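Local coordinates for spore germination protein B3 (Bacillus subtilis subsp. subtilis, PDB 3N54), which takes part in the spore germination response to a mixture of L-asparagine, glucose, fructose and potassium ions, as a membrane-associated lipoprotein, at residues Lys73-Gly78 against Ser104-Ala109; Asp98-Ser103 against Leu150-Ala155. All blocks are in the same frame, centred on the assembly; numbering follows the deposited sequence.

Contact 1: residues Lys73-Gly78 against Ser104-Ala109; sequences KVILLG and SYLMAA
The ring of Y105 meets the 73-78 segment through one corner: CD2 lies 3.4 Å from K73 O, which approaches the ring obliquely. With chi1 at -63°, CG sits beside the backbone N, which brings the CD2 side of the ring near the carbonyl bonded by that N; the Y105 side chain also touches P149, and its hydroxyl makes a weak hydrogen bond with R151. The same K73 oxygen accepts the amide of Y105, a nearly straight bond (172° at the hydrogen) with Y105 N 2.8 Å from K73 O. From there a regular parallel ladder runs along the pair: I75 N to Y105 O, M107 N to I75 O, L77 N to M107 O, and finally A109 N to L77 O. The parallel pair, joined through helices 79-84 and 87-94, forms a beta-alpha-beta crossover. On the face carrying V74, Y105, L76 and M107, L76 reaches over to the partner strand. Its CD1 is 3.8 Å from M107 CB and 4.0 Å from A109 CB, a reach made possible by CG standing anti to the backbone N (chi1 -176°). On the other face L106 turns its CD1 toward the partner strand, 3.9 Å from I75 CB and 3.9 Å from L77 CD1, each pair of side chains crossing obliquely. M82 of helix 79-84 packs against L77 and A108 there, and A155 of helix 152-160 against L106. The chemistry is therefore divided: main-chain N-H and C=O groups fix the parallel register, whereas side chains meeting over either face add apolar contacts.

Contact 2: residues Asp98-Ser103 against Leu150-Ala155; sequences DELRRS and LRIGRA. With SO4 (sulfate ion), chain D.
I152, R151 and R102 carry this contact, in which the 98-103 loop lies against the amino-terminal turn of helix 152-160, with R151 at the N-cap position. I152 faces the loop: its CB stands 3.8 Å from R101 O, and its CG1 is 4.3 Å from L100 CD2 in a loose apolar touch. One residue on, G153 N donates to R102 O over 3.2 Å, meeting a lone pair in the carbonyl plane with 157° at the hydrogen, so a first-turn amide of the helix is satisfied by the loop. R151 adds a second, weaker tie. Its chain is extended from CG to NE and runs past S103, and its guanidinium turns an edge to that residue's carbonyl, with NH1 3.0 Å from S103 O but the bond bent to 134°. R102 brings its aliphatic stem close to the helix, CG lying 4.2 Å from G153 CA, before its chain bends at chi3 (-64°) and carries the guanidinium to a sulfate ion, probably from the crystallisation liquor. Two N-H groups grip that anion edge-on, R102 NE at 2.7 Å from sulfate O3 and R102 NH2 at 2.6 Å from sulfate O4.

Overall arrangement
Contact 1 is partly buried and joins the outermost strand of a mixed five-stranded sheet to its neighbour; contact 2 lies at the surface, buries less area, and sets a loop on a helix start. They share no element, yet they are continuous: loop 98-103 leads into segment 104-109, and S104 O to I152 N and L106 N to L150 O are probable backbone hydrogen bonds from that segment to the one that leads into helix 152-160. Chemistry follows place in the fold: repeated main-chain bonding with apolar contacts holds contact 1, whereas contact 2 relies on one backbone bond, one weak arginine bond and a few apolar touches, the sulfate being held by R102 alone among its residues.

Contact 1: residues Lys73-Gly78 against Ser104-Ala109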
ATOM      1  N   LYS A  73      -5.098  -2.642 -15.801  1.00 38.08           N
ATOM      2  CA  LYS A  73      -3.782  -3.096 -15.372  1.00 38.93           C
ATOM      3  C   LYS A  73      -3.383  -2.546 -14.008  1.00 37.65           C
ATOM      4  O   LYS A  73      -2.684  -3.217 -13.244  1.00 37.49           O
ATOM      5  CB  LYS A  73      -2.724  -2.711 -16.409  1.00 40.39           C
ATOM      6  CG  LYS A  73      -3.029  -3.232 -17.819  1.00 43.59           C
ATOM      7  CD  LYS A  73      -3.221  -4.764 -17.860  1.00 46.47           C
ATOM      8  CE  LYS A  73      -3.852  -5.228 -19.171  1.00 48.00           C
ATOM      9  NZ  LYS A  73      -4.503  -6.557 -18.999  1.00 48.53           N
ATOM     10  N   VAL A  74      -3.815  -1.324 -13.714  1.00 36.27           N
ATOM     11  CA  VAL A  74      -3.451  -0.670 -12.473  1.00 35.43           C
ATOM     12  C   VAL A  74      -4.566   0.253 -11.993  1.00 34.43           C
ATOM     13  O   VAL A  74      -5.169   0.977 -12.787  1.00 34.14           O
ATOM     14  CB  VAL A  74      -2.113   0.114 -12.631  1.00 36.53           C
ATOM     15  CG1 VAL A  74      -2.190   1.082 -13.795  1.00 36.32           C
ATOM     16  CG2 VAL A  74      -1.744   0.852 -11.336  1.00 35.62           C
ATOM     17  N   ILE A  75      -4.849   0.179 -10.694  1.00 33.82           N
ATOM     18  CA  ILE A  75      -5.799   1.049 -10.024  1.00 33.16           C
ATOM     19  C   ILE A  75      -5.025   1.867  -8.994  1.00 33.30           C
ATOM     20  O   ILE A  75      -4.363   1.290  -8.123  1.00 33.18           O
ATOM     21  CB  ILE A  75      -6.883   0.267  -9.265  1.00 32.97           C
ATOM     22  CG1 ILE A  75      -7.602  -0.739 -10.177  1.00 34.54           C
ATOM     23  CG2 ILE A  75      -7.878   1.225  -8.649  1.00 31.86           C
ATOM     24  CD1 ILE A  75      -8.393  -0.103 -11.247  1.00 37.06           C
ATOM     25  N   LEU A  76      -5.113   3.192  -9.090  1.00 33.18           N
ATOM     26  CA  LEU A  76      -4.441   4.101  -8.171  1.00 33.59           C
ATOM     27  C   LEU A  76      -5.473   4.832  -7.327  1.00 33.17           C
ATOM     28  O   LEU A  76      -6.357   5.499  -7.868  1.00 33.04           O
ATOM     29  CB  LEU A  76      -3.596   5.103  -8.953  1.00 34.85           C
ATOM     30  CG  LEU A  76      -2.727   6.081  -8.161  1.00 36.19           C
ATOM     31  CD1 LEU A  76      -1.669   5.334  -7.346  1.00 36.59           C
ATOM     32  CD2 LEU A  76      -2.081   7.065  -9.108  1.00 37.14           C
ATOM     33  N   LEU A  77      -5.361   4.712  -6.008  1.00 32.80           N
ATOM     34  CA  LEU A  77      -6.328   5.306  -5.090  1.00 32.71           C
ATOM     35  C   LEU A  77      -5.780   6.574  -4.457  1.00 33.42           C
ATOM     36  O   LEU A  77      -4.657   6.594  -3.960  1.00 34.08           O
ATOM     37  CB  LEU A  77      -6.707   4.305  -3.989  1.00 32.58           C
ATOM     38  CG  LEU A  77      -7.268   2.947  -4.419  1.00 32.44           C
ATOM     39  CD1 LEU A  77      -7.528   2.072  -3.200  1.00 33.91           C
ATOM     40  CD2 LEU A  77      -8.553   3.094  -5.239  1.00 32.01           C
ATOM     41  N   GLY A  78      -6.584   7.635  -4.488  1.00 33.66           N
ATOM     42  CA  GLY A  78      -6.217   8.913  -3.899  1.00 34.47           C
ATOM     43  C   GLY A  78      -6.283   8.879  -2.386  1.00 34.87           C
ATOM     44  O   GLY A  78      -7.039   8.099  -1.799  1.00 33.88           O
ATOM     45  N   SER A 104      -4.121  -7.524 -11.648  1.00 39.23           N
ATOM     46  CA  SER A 104      -4.235  -6.066 -11.715  1.00 37.86           C
ATOM     47  C   SER A 104      -3.565  -5.460 -10.485  1.00 37.50           C
ATOM     48  O   SER A 104      -3.772  -5.944  -9.374  1.00 37.29           O
ATOM     49  CB  SER A 104      -5.696  -5.620 -11.762  1.00 36.70           C
ATOM     50  OG  SER A 104      -6.375  -6.169 -12.872  1.00 36.98           O
ATOM     51  N   TYR A 105      -2.775  -4.407 -10.675  1.00 37.10           N
ATOM     52  CA  TYR A 105      -2.056  -3.783  -9.566  1.00 37.16           C
ATOM     53  C   TYR A 105      -2.915  -2.773  -8.827  1.00 35.14           C
ATOM     54  O   TYR A 105      -3.721  -2.072  -9.428  1.00 33.90           O
ATOM     55  CB  TYR A 105      -0.809  -3.049 -10.062  1.00 38.69           C
ATOM     56  CG  TYR A 105       0.240  -3.916 -10.706  1.00 43.20           C
ATOM     57  CD1 TYR A 105       1.106  -4.674  -9.934  1.00 48.21           C
ATOM     58  CD2 TYR A 105       0.394  -3.947 -12.086  1.00 47.10           C
ATOM     59  CE1 TYR A 105       2.093  -5.461 -10.521  1.00 51.34           C
ATOM     60  CE2 TYR A 105       1.371  -4.729 -12.683  1.00 50.69           C
ATOM     61  CZ  TYR A 105       2.216  -5.487 -11.896  1.00 52.67           C
ATOM     62  OH  TYR A 105       3.188  -6.272 -12.485  1.00 56.58           O
ATOM     63  N   LEU A 106      -2.704  -2.686  -7.520  1.00 34.38           N
ATOM     64  CA  LEU A 106      -3.383  -1.715  -6.683  1.00 33.64           C
ATOM     65  C   LEU A 106      -2.324  -0.854  -6.001  1.00 34.43           C
ATOM     66  O   LEU A 106      -1.384  -1.390  -5.409  1.00 34.86           O
ATOM     67  CB  LEU A 106      -4.242  -2.417  -5.644  1.00 32.81           C
ATOM     68  CG  LEU A 106      -5.044  -1.491  -4.730  1.00 32.91           C
ATOM     69  CD1 LEU A 106      -6.085  -0.734  -5.541  1.00 31.55           C
ATOM     70  CD2 LEU A 106      -5.690  -2.275  -3.578  1.00 32.43           C
ATOM     71  N   MET A 107      -2.474   0.468  -6.085  1.00 34.55           N
ATOM     72  CA  MET A 107      -1.510   1.389  -5.501  1.00 35.73           C
ATOM     73  C   MET A 107      -2.150   2.610  -4.876  1.00 35.32           C
ATOM     74  O   MET A 107      -3.299   2.944  -5.164  1.00 34.14           O
ATOM     75  CB  MET A 107      -0.519   1.849  -6.550  1.00 37.04           C
ATOM     76  CG  MET A 107       0.218   0.708  -7.156  1.00 39.62           C
ATOM     77  SD  MET A 107       1.827   1.192  -7.668  1.00 44.64           S
ATOM     78  CE  MET A 107       2.525  -0.418  -8.041  1.00 45.59           C
ATOM     79  N   ALA A 108      -1.365   3.265  -4.023  1.00 35.32           N
ATOM     80  CA  ALA A 108      -1.814   4.410  -3.260  1.00 35.60           C
ATOM     81  C   ALA A 108      -1.094   5.663  -3.724  1.00 36.33           C
ATOM     82  O   ALA A 108       0.087   5.625  -4.067  1.00 37.15           O
ATOM     83  CB  ALA A 108      -1.563   4.183  -1.774  1.00 35.66           C
ATOM     84  N   ALA A 109      -1.821   6.771  -3.754  1.00 36.07           N
ATOM     85  CA  ALA A 109      -1.226   8.052  -4.079  1.00 37.09           C
ATOM     86  C   ALA A 109      -1.229   8.924  -2.840  1.00 37.76           C
ATOM     87  O   ALA A 109      -2.189   8.933  -2.079  1.00 37.02           O
ATOM     88  CB  ALA A 109      -2.005   8.738  -5.194  1.00 36.85           C
TER

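Contact 2: residues Asp98-Ser103 against Leu150-Ala155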
ATOM      1  N   ASP A  98     -15.424  -8.013 -14.028  1.00 44.84           N
ATOM      2  CA  ASP A  98     -14.766  -8.317 -15.304  1.00 45.15           C
ATOM      3  C   ASP A  98     -13.854  -7.201 -15.835  1.00 44.08           C
ATOM      4  O   ASP A  98     -13.257  -7.360 -16.885  1.00 44.56           O
ATOM      5  CB  ASP A  98     -15.774  -8.795 -16.379  1.00 45.90           C
ATOM      6  CG  ASP A  98     -16.808  -7.743 -16.765  1.00 45.98           C
ATOM      7  OD1 ASP A  98     -16.606  -6.536 -16.526  1.00 45.42           O
ATOM      8  OD2 ASP A  98     -17.849  -8.142 -17.342  1.00 48.75           O
ATOM      9  N   GLU A  99     -13.742  -6.085 -15.114  1.00 43.03           N
ATOM     10  CA  GLU A  99     -12.733  -5.066 -15.433  1.00 42.52           C
ATOM     11  C   GLU A  99     -11.401  -5.403 -14.748  1.00 42.21           C
ATOM     12  O   GLU A  99     -10.367  -4.805 -15.059  1.00 41.77           O
ATOM     13  CB  GLU A  99     -13.167  -3.670 -14.983  1.00 41.87           C
ATOM     14  CG  GLU A  99     -14.479  -3.168 -15.569  1.00 43.77           C
ATOM     15  CD  GLU A  99     -14.905  -1.816 -14.987  1.00 46.43           C
ATOM     16  OE1 GLU A  99     -15.997  -1.738 -14.359  1.00 47.38           O
ATOM     17  OE2 GLU A  99     -14.139  -0.828 -15.140  1.00 49.25           O
ATOM     18  N   LEU A 100     -11.429  -6.346 -13.808  1.00 41.76           N
ATOM     19  CA  LEU A 100     -10.242  -6.671 -13.024  1.00 41.93           C
ATOM     20  C   LEU A 100      -9.781  -8.100 -13.191  1.00 42.97           C
ATOM     21  O   LEU A 100     -10.558  -8.987 -13.520  1.00 43.66           O
ATOM     22  CB  LEU A 100     -10.502  -6.419 -11.539  1.00 41.22           C
ATOM     23  CG  LEU A 100     -10.741  -4.968 -11.137  1.00 40.46           C
ATOM     24  CD1 LEU A 100     -11.235  -4.884  -9.696  1.00 40.77           C
ATOM     25  CD2 LEU A 100      -9.483  -4.139 -11.331  1.00 38.37           C
ATOM     26  N   ARG A 101      -8.490  -8.290 -12.959  1.00 43.52           N
ATOM     27  CA  ARG A 101      -7.853  -9.591 -12.948  1.00 44.51           C
ATOM     28  C   ARG A 101      -7.113  -9.738 -11.635  1.00 44.22           C
ATOM     29  O   ARG A 101      -6.784  -8.743 -10.980  1.00 43.20           O
ATOM     30  CB  ARG A 101      -6.847  -9.712 -14.082  1.00 45.35           C
ATOM     31  CG  ARG A 101      -7.473  -9.727 -15.449  1.00 46.48           C
ATOM     32  CD  ARG A 101      -6.436 -10.011 -16.521  1.00 48.13           C
ATOM     33  NE  ARG A 101      -7.067 -10.321 -17.801  1.00 50.44           N
ATOM     34  CZ  ARG A 101      -7.589 -11.507 -18.128  1.00 52.52           C
ATOM     35  NH1 ARG A 101      -8.135 -11.675 -19.328  1.00 53.33           N
ATOM     36  NH2 ARG A 101      -7.576 -12.527 -17.267  1.00 53.38           N
ATOM     37  N   ARG A 102      -6.844 -10.986 -11.264  1.00 44.84           N
ATOM     38  CA  ARG A 102      -6.047 -11.286 -10.086  1.00 44.69           C
ATOM     39  C   ARG A 102      -4.745 -10.483 -10.103  1.00 43.55           C
ATOM     40  O   ARG A 102      -4.316  -9.992  -9.075  1.00 43.35           O
ATOM     41  CB  ARG A 102      -5.733 -12.788 -10.036  1.00 46.44           C
ATOM     42  CG  ARG A 102      -4.850 -13.223  -8.870  1.00 47.81           C
ATOM     43  CD  ARG A 102      -4.438 -14.680  -9.029  1.00 51.35           C
ATOM     44  NE  ARG A 102      -5.580 -15.600  -8.966  1.00 53.10           N
ATOM     45  CZ  ARG A 102      -6.108 -16.090  -7.842  1.00 54.70           C
ATOM     46  NH1 ARG A 102      -5.617 -15.753  -6.650  1.00 54.69           N
ATOM     47  NH2 ARG A 102      -7.137 -16.929  -7.908  1.00 56.44           N
ATOM     48  N   SER A 103      -4.145 -10.340 -11.283  1.00 43.04           N
ATOM     49  CA  SER A 103      -2.866  -9.655 -11.440  1.00 42.73           C
ATOM     50  C   SER A 103      -2.930  -8.120 -11.628  1.00 41.16           C
ATOM     51  O   SER A 103      -1.883  -7.486 -11.769  1.00 41.54           O
ATOM     52  CB  SER A 103      -2.122 -10.266 -12.627  1.00 43.85           C
ATOM     53  OG  SER A 103      -2.822 -10.009 -13.822  1.00 43.98           O
ATOM     54  N   LEU A 150       1.458  -4.803  -4.745  1.00 57.23           N
ATOM     55  CA  LEU A 150       0.211  -5.393  -4.290  1.00 54.53           C
ATOM     56  C   LEU A 150      -0.733  -5.585  -5.468  1.00 53.98           C
ATOM     57  O   LEU A 150      -0.977  -4.667  -6.242  1.00 53.76           O
ATOM     58  CB  LEU A 150      -0.449  -4.509  -3.235  1.00 52.74           C
ATOM     59  CG  LEU A 150      -1.690  -5.085  -2.546  1.00 52.23           C
ATOM     60  CD1 LEU A 150      -1.349  -6.371  -1.810  1.00 52.07           C
ATOM     61  CD2 LEU A 150      -2.296  -4.065  -1.597  1.00 50.34           C
ATOM     62  N   ARG A 151      -1.245  -6.797  -5.604  1.00 53.10           N
ATOM     63  CA  ARG A 151      -2.202  -7.108  -6.645  1.00 53.48           C
ATOM     64  C   ARG A 151      -3.581  -7.273  -6.023  1.00 51.59           C
ATOM     65  O   ARG A 151      -3.711  -7.622  -4.852  1.00 49.97           O
ATOM     66  CB  ARG A 151      -1.760  -8.351  -7.411  1.00 55.53           C
ATOM     67  CG  ARG A 151      -0.464  -8.095  -8.169  1.00 58.32           C
ATOM     68  CD  ARG A 151       0.133  -9.338  -8.778  1.00 62.18           C
ATOM     69  NE  ARG A 151       1.504  -9.088  -9.238  1.00 65.27           N
ATOM     70  CZ  ARG A 151       1.853  -8.676 -10.459  1.00 68.67           C
ATOM     71  NH1 ARG A 151       0.940  -8.439 -11.401  1.00 69.93           N
ATOM     72  NH2 ARG A 151       3.140  -8.494 -10.742  1.00 70.70           N
ATOM     73  N   ILE A 152      -4.597  -6.963  -6.818  1.00 51.54           N
ATOM     74  CA  ILE A 152      -6.001  -7.065  -6.429  1.00 50.97           C
ATOM     75  C   ILE A 152      -6.339  -8.390  -5.749  1.00 50.58           C
ATOM     76  O   ILE A 152      -7.080  -8.410  -4.777  1.00 49.87           O
ATOM     77  CB  ILE A 152      -6.915  -6.871  -7.672  1.00 52.85           C
ATOM     78  CG1 ILE A 152      -7.080  -5.381  -7.968  1.00 52.77           C
ATOM     79  CG2 ILE A 152      -8.278  -7.514  -7.466  1.00 53.78           C
ATOM     80  CD1 ILE A 152      -7.811  -4.621  -6.888  1.00 50.36           C
ATOM     81  N   GLY A 153      -5.791  -9.485  -6.267  1.00 51.42           N
ATOM     82  CA  GLY A 153      -6.012 -10.810  -5.693  1.00 51.85           C
ATOM     83  C   GLY A 153      -5.707 -10.836  -4.209  1.00 50.11           C
ATOM     84  O   GLY A 153      -6.573 -11.176  -3.388  1.00 50.62           O
ATOM     85  N   ARG A 154      -4.489 -10.433  -3.865  1.00 48.23           N
ATOM     86  CA  ARG A 154      -4.053 -10.414  -2.477  1.00 46.91           C
ATOM     87  C   ARG A 154      -4.755  -9.358  -1.633  1.00 44.42           C
ATOM     88  O   ARG A 154      -5.214  -9.660  -0.530  1.00 44.28           O
ATOM     89  CB  ARG A 154      -2.545 -10.197  -2.392  1.00 46.94           C
ATOM     90  CG  ARG A 154      -1.748 -11.427  -2.732  1.00 51.55           C
ATOM     91  CD  ARG A 154      -0.272 -11.234  -2.413  1.00 55.10           C
ATOM     92  NE  ARG A 154       0.423 -12.519  -2.385  1.00 60.59           N
ATOM     93  CZ  ARG A 154       0.728 -13.206  -1.285  1.00 64.20           C
ATOM     94  NH1 ARG A 154       1.359 -14.371  -1.402  1.00 68.15           N
ATOM     95  NH2 ARG A 154       0.424 -12.743  -0.069  1.00 63.73           N
ATOM     96  N   ALA A 155      -4.818  -8.126  -2.137  1.00 42.17           N
ATOM     97  CA  ALA A 155      -5.409  -7.020  -1.377  1.00 40.52           C
ATOM     98  C   ALA A 155      -6.839  -7.352  -0.947  1.00 40.71           C
ATOM     99  O   ALA A 155      -7.212  -7.139   0.201  1.00 40.44           O
ATOM    100  CB  ALA A 155      -5.372  -5.725  -2.173  1.00 39.55           C
TER
HETATM  101  S   SO4 D   3      -8.112 -16.818 -11.373  1.00 55.26           S
HETATM  102  O1  SO4 D   3      -7.592 -17.744 -12.382  1.00 54.04           O
HETATM  103  O2  SO4 D   3      -9.362 -16.248 -11.872  1.00 55.17           O
HETATM  104  O3  SO4 D   3      -7.168 -15.721 -11.156  1.00 55.33           O
HETATM  105  O4  SO4 D   3      -8.321 -17.505 -10.094  1.00 54.15           O